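Local coordinates for protein pelota homolog (Archaeoglobus fulgidus, PDB 3OBY) that probably recognises stalled ribosomes and helps to release them and degrade damaged mRNA, with a predicted metal-dependent endoribonuclease activity, at residues A[138-143]-A[154-159]. Residues are numbered along the deposited sequence; the frame is centred on the assembly and turned at random.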
loop_
_atom_site.group_PDB
_atom_site.type_symbol
_atom_site.label_atom_id
_atom_site.label_comp_id
_atom_site.label_asym_id
_atom_site.label_seq_id
_atom_site.Cartn_x
_atom_site.Cartn_y
_atom_site.Cartn_z
ATOM N N GLU A 138 -12.525 30.732 -8.554
ATOM C CA GLU A 138 -12.288 32.172 -8.594
ATOM C C GLU A 138 -12.617 32.886 -7.288
ATOM O O GLU A 138 -13.748 32.831 -6.807
ATOM C CB GLU A 138 -13.086 32.824 -9.727
ATOM C CG GLU A 138 -12.445 32.731 -11.103
ATOM C CD GLU A 138 -13.060 33.712 -12.093
ATOM O OE1 GLU A 138 -14.281 33.623 -12.343
ATOM O OE2 GLU A 138 -12.323 34.576 -12.617
ATOM N N GLY A 139 -11.609 33.544 -6.722
ATOM C CA GLY A 139 -11.780 34.295 -5.491
ATOM C C GLY A 139 -12.195 33.562 -4.227
ATOM O O GLY A 139 -12.647 34.194 -3.274
ATOM N N TYR A 140 -12.045 32.244 -4.193
ATOM C CA TYR A 140 -12.424 31.494 -2.999
ATOM C C TYR A 140 -11.695 30.160 -2.873
ATOM O O TYR A 140 -11.553 29.420 -3.848
ATOM C CB TYR A 140 -13.936 31.257 -2.981
ATOM C CG TYR A 140 -14.415 30.508 -1.762
ATOM C CD1 TYR A 140 -14.154 30.990 -0.478
ATOM C CD2 TYR A 140 -15.129 29.320 -1.888
ATOM C CE1 TYR A 140 -14.592 30.305 0.649
ATOM C CE2 TYR A 140 -15.573 28.628 -0.770
ATOM C CZ TYR A 140 -15.302 29.126 0.494
ATOM O OH TYR A 140 -15.751 28.448 1.601
ATOM N N ALA A 141 -11.243 29.859 -1.658
ATOM C CA ALA A 141 -10.528 28.620 -1.401
ATOM C C ALA A 141 -10.721 28.126 0.027
ATOM O O ALA A 141 -10.847 28.913 0.967
ATOM C CB ALA A 141 -9.047 28.809 -1.685
ATOM N N VAL A 142 -10.743 26.808 0.173
ATOM C CA VAL A 142 -10.903 26.163 1.468
ATOM C C VAL A 142 -10.001 24.940 1.508
ATOM O O VAL A 142 -9.975 24.141 0.571
ATOM C CB VAL A 142 -12.355 25.698 1.698
ATOM C CG1 VAL A 142 -12.463 24.953 3.023
ATOM C CG2 VAL A 142 -13.279 26.887 1.681
ATOM N N ALA A 143 -9.261 24.795 2.595
ATOM C CA ALA A 143 -8.367 23.665 2.728
ATOM C C ALA A 143 -8.635 22.902 4.009
ATOM O O ALA A 143 -9.025 23.472 5.026
ATOM C CB ALA A 143 -6.927 24.135 2.698
ATOM N N ILE A 154 -8.747 23.598 7.543
ATOM C CA ILE A 154 -7.635 24.299 8.186
ATOM C C ILE A 154 -7.631 25.797 7.916
ATOM O O ILE A 154 -7.101 26.570 8.715
ATOM C CB ILE A 154 -6.253 23.723 7.773
ATOM C CG1 ILE A 154 -6.113 23.706 6.252
ATOM C CG2 ILE A 154 -6.076 22.329 8.354
ATOM C CD1 ILE A 154 -4.765 23.183 5.786
ATOM N N PHE A 155 -8.198 26.210 6.787
ATOM C CA PHE A 155 -8.280 27.632 6.471
ATOM C C PHE A 155 -9.170 27.939 5.285
ATOM O O PHE A 155 -9.590 27.048 4.551
ATOM C CB PHE A 155 -6.889 28.247 6.232
ATOM C CG PHE A 155 -6.232 27.831 4.933
ATOM C CD1 PHE A 155 -5.287 26.811 4.912
ATOM C CD2 PHE A 155 -6.525 28.494 3.741
ATOM C CE1 PHE A 155 -4.644 26.453 3.726
ATOM C CE2 PHE A 155 -5.886 28.141 2.548
ATOM C CZ PHE A 155 -4.942 27.122 2.545
ATOM N N GLU A 156 -9.457 29.226 5.127
ATOM C CA GLU A 156 -10.280 29.743 4.039
ATOM C C GLU A 156 -9.609 31.001 3.497
ATOM O O GLU A 156 -8.746 31.591 4.149
ATOM C CB GLU A 156 -11.673 30.119 4.538
ATOM C CG GLU A 156 -12.769 29.118 4.263
ATOM C CD GLU A 156 -14.137 29.746 4.444
ATOM O OE1 GLU A 156 -14.271 30.621 5.324
ATOM O OE2 GLU A 156 -15.079 29.371 3.719
ATOM N N GLU A 157 -10.021 31.420 2.309
ATOM C CA GLU A 157 -9.455 32.610 1.704
ATOM C C GLU A 157 -10.397 33.072 0.606
ATOM O O GLU A 157 -10.819 32.276 -0.234
ATOM C CB GLU A 157 -8.076 32.289 1.124
ATOM C CG GLU A 157 -7.192 33.502 0.857
ATOM C CD GLU A 157 -6.899 34.306 2.109
ATOM O OE1 GLU A 157 -6.660 33.694 3.153
ATOM O OE2 GLU A 157 -6.899 35.549 2.048
ATOM N N ARG A 158 -10.741 34.353 0.620
ATOM C CA ARG A 158 -11.631 34.896 -0.393
ATOM C C ARG A 158 -10.926 35.977 -1.195
ATOM O O ARG A 158 -10.021 36.643 -0.692
ATOM C CB ARG A 158 -12.906 35.447 0.259
ATOM C CG ARG A 158 -13.802 34.355 0.847
ATOM C CD ARG A 158 -15.040 34.910 1.548
ATOM N NE ARG A 158 -15.848 33.850 2.155
ATOM C CZ ARG A 158 -16.592 32.981 1.474
ATOM N NH1 ARG A 158 -16.646 33.038 0.148
ATOM N NH2 ARG A 158 -17.272 32.041 2.120
ATOM N N MET A 159 -11.338 36.132 -2.450
ATOM C CA MET A 159 -10.754 37.120 -3.348
ATOM C C MET A 159 -10.521 38.434 -2.621
ATOM O O MET A 159 -9.397 38.735 -2.224
ATOM C CB MET A 159 -11.669 37.354 -4.554
ATOM C CG MET A 159 -11.060 38.235 -5.638
ATOM S SD MET A 159 -9.535 37.560 -6.352
ATOM C CE MET A 159 -10.135 36.930 -7.927
#
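Ala143 presses its CB over one face of the Phe155 ring, 3.8 Å from the ring centroid and 25° off its normal, a CH-pi contact that marks the tightly packed side of this beta hairpin. The Phe155 ring is brought alongside Ala143, one face to its CB, with CG between the backbone N and carbonyl carbon (chi1 72°). Ile154 joins it through CG1, 3.7 Å from Ala143 CB; Ile154 and Phe155 together face Ala143 as a classic beta bulge, with Ala143 O accepting from Ile154 N and, weakly, from Phe155 N. On this same face Ala141 and Glu157 meet Phe172 of helix 172-183, and Glu157 pairs with Lys179. Antiparallel backbone bonds, such as Ala141 N to Glu157 O at 2.8 Å, join strand 150-158, the outermost of its mixed sheet, to strand 140-147.

The other face runs from buried Val142, whose CG2 packs 3.5 Å from Glu156 CG, to a polar, solvent-facing end at exposed Arg158. Tyr140 CE1 lies over one guanidinium face, offset toward the rim, 3.4 Å from Arg158 CZ, the planes 8° apart. At the ring's edge, Tyr140 OH donates to Glu156 OE2, though the modelled length is doubtful. A phenylalanine at Tyr140 would probably keep the ring surface but leave the Glu156 carboxylate without its hydroxyl donor. Arg158 NH2 stands 3.8 Å from Glu156 OE2, which lies well out of the guanidinium plane; the tyrosine thus bridges two side chains of strand 150-158 whose charges probably attract only loosely.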